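Local coordinates for hypothetical protein (Rhodococcus sp., PDB 2OV9), which probably hydrolyses fatty acyl-coenzyme A thioesters to free fatty acid and coenzyme A, as a hot-dog-fold member of the THEM4/THEM5 thioesterase family, at residues G114-T119 and L172-K177. Sequence-based numbering, arbitrary orientation.
Sequences GTVTLT and LTLTGK
Two neighbouring antiparallel strands of the hot-dog sheet meet here, 112-117 alongside 171-182, with Gly-114 paired to Leu-174 and Val-116 to Leu-172. Four backbone hydrogen bonds fix this register: Gly-114 N donates to Leu-174 O (3.0 Å) and Leu-174 N returns a bond to Gly-114 O (2.8 Å). Val-116 and Leu-172 are closed in the same two-way fashion, all four N-H...O angles lying at 158-166°. Thr-115 and Thr-173 form the non-hydrogen-bonded pair between them, side chains together on one face, and Thr-115 CA comes within 3.2 Å of Leu-172 O in a CA-H...O contact. Thr-115 OG1 and Thr-173 OG1 stay 4.1 Å apart, too far for a hydrogen bond.

The face that carries Val-116, Leu-172 and Leu-174 is apolar. Val-116 directs CG1 to within 4.3 Å of Leu-174 CD1, a light touch. Leu-172 reaches across, past its partner Val-116: its CG stands anti to the carbonyl carbon (chi1 -52°), and its CD1 meets Leu-118 CD1 at 3.9 Å, the two side chains crossing at about a right angle. The chemistry is thus divided: backbone bonds set the alignment, threonines occupy the more polar face, and Leu-174 and Leu-118 join the sheet to Val-141 and Leu-137 of the central helix 131-148.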
loop_
_atom_site.group_PDB
_atom_site.type_symbol
_atom_site.label_atom_id
_atom_site.label_comp_id
_atom_site.label_asym_id
_atom_site.label_seq_id
_atom_site.Cartn_x
_atom_site.Cartn_y
_atom_site.Cartn_z
ATOM N N GLY B 114 10.891 -13.459 -3.052
ATOM C CA GLY B 114 10.243 -13.182 -4.329
ATOM C C GLY B 114 10.904 -11.977 -4.969
ATOM O O GLY B 114 11.693 -11.278 -4.324
ATOM N N THR B 115 10.590 -11.753 -6.238
ATOM C CA THR B 115 11.101 -10.613 -6.985
ATOM C C THR B 115 9.916 -9.900 -7.598
ATOM O O THR B 115 9.020 -10.541 -8.160
ATOM C CB THR B 115 12.035 -11.101 -8.094
ATOM O OG1 THR B 115 13.124 -11.806 -7.483
ATOM C CG2 THR B 115 12.606 -9.948 -8.881
ATOM N N VAL B 116 9.920 -8.573 -7.502
ATOM C CA VAL B 116 8.829 -7.758 -8.025
ATOM C C VAL B 116 9.407 -6.528 -8.716
ATOM O O VAL B 116 10.337 -5.919 -8.216
ATOM C CB VAL B 116 7.877 -7.323 -6.869
ATOM C CG1 VAL B 116 8.585 -6.364 -5.897
ATOM C CG2 VAL B 116 6.576 -6.685 -7.425
ATOM N N THR B 117 8.846 -6.175 -9.863
ATOM C CA THR B 117 9.214 -4.961 -10.556
ATOM C C THR B 117 8.048 -3.991 -10.328
ATOM O O THR B 117 6.927 -4.270 -10.744
ATOM C CB THR B 117 9.414 -5.243 -12.044
ATOM O OG1 THR B 117 10.556 -6.090 -12.189
ATOM C CG2 THR B 117 9.660 -3.951 -12.797
ATOM N N LEU B 118 8.298 -2.877 -9.640
ATOM C CA LEU B 118 7.206 -1.974 -9.265
ATOM C C LEU B 118 7.018 -0.802 -10.208
ATOM O O LEU B 118 7.958 -0.332 -10.834
ATOM C CB LEU B 118 7.369 -1.483 -7.816
ATOM C CG LEU B 118 7.264 -2.510 -6.700
ATOM C CD1 LEU B 118 7.785 -1.933 -5.376
ATOM C CD2 LEU B 118 5.815 -3.007 -6.514
ATOM N N THR B 119 5.780 -0.329 -10.259
ATOM C CA THR B 119 5.279 0.617 -11.253
ATOM C C THR B 119 4.802 1.923 -10.624
ATOM O O THR B 119 4.776 2.059 -9.381
ATOM C CB THR B 119 4.083 -0.002 -11.953
ATOM O OG1 THR B 119 3.196 -0.517 -10.951
ATOM C CG2 THR B 119 4.522 -1.155 -12.869
ATOM N N LEU B 172 13.226 -5.993 -7.868
ATOM C CA LEU B 172 13.605 -5.911 -6.453
ATOM C C LEU B 172 13.397 -7.261 -5.747
ATOM O O LEU B 172 12.322 -7.835 -5.829
ATOM C CB LEU B 172 12.710 -4.875 -5.738
ATOM C CG LEU B 172 12.629 -3.482 -6.382
ATOM C CD1 LEU B 172 11.589 -2.618 -5.661
ATOM C CD2 LEU B 172 14.000 -2.774 -6.450
ATOM N N THR B 173 14.419 -7.755 -5.044
ATOM C CA THR B 173 14.304 -9.023 -4.351
ATOM C C THR B 173 13.855 -8.765 -2.948
ATOM O O THR B 173 14.547 -8.073 -2.204
ATOM C CB THR B 173 15.663 -9.736 -4.270
ATOM O OG1 THR B 173 16.214 -9.835 -5.591
ATOM C CG2 THR B 173 15.499 -11.150 -3.647
ATOM N N LEU B 174 12.723 -9.358 -2.588
ATOM C CA LEU B 174 12.200 -9.313 -1.241
ATOM C C LEU B 174 12.523 -10.630 -0.546
ATOM O O LEU B 174 12.340 -11.691 -1.123
ATOM C CB LEU B 174 10.682 -9.139 -1.270
ATOM C CG LEU B 174 10.032 -8.087 -2.187
ATOM C CD1 LEU B 174 8.521 -8.095 -2.005
ATOM C CD2 LEU B 174 10.556 -6.674 -1.945
ATOM N N THR B 175 13.019 -10.555 0.687
ATOM C CA THR B 175 13.354 -11.746 1.460
ATOM C C THR B 175 12.942 -11.524 2.922
ATOM O O THR B 175 13.014 -10.403 3.418
ATOM C CB THR B 175 14.869 -12.015 1.405
ATOM O OG1 THR B 175 15.301 -12.076 0.032
ATOM C CG2 THR B 175 15.193 -13.325 2.078
ATOM N N GLY B 176 12.525 -12.590 3.597
ATOM C CA GLY B 176 12.172 -12.552 5.025
ATOM C C GLY B 176 12.558 -13.883 5.654
ATOM O O GLY B 176 12.588 -14.907 4.970
ATOM N N LYS B 177 12.856 -13.868 6.945
ATOM C CA LYS B 177 13.169 -15.092 7.685
ATOM C C LYS B 177 12.883 -14.901 9.166
ATOM O O LYS B 177 13.236 -13.885 9.747
ATOM C CB LYS B 177 14.616 -15.515 7.472
ATOM C CG LYS B 177 14.980 -16.843 8.133
ATOM C CD LYS B 177 16.370 -17.308 7.726
ATOM C CE LYS B 177 16.748 -18.517 8.534
ATOM N NZ LYS B 177 18.048 -19.065 8.088
#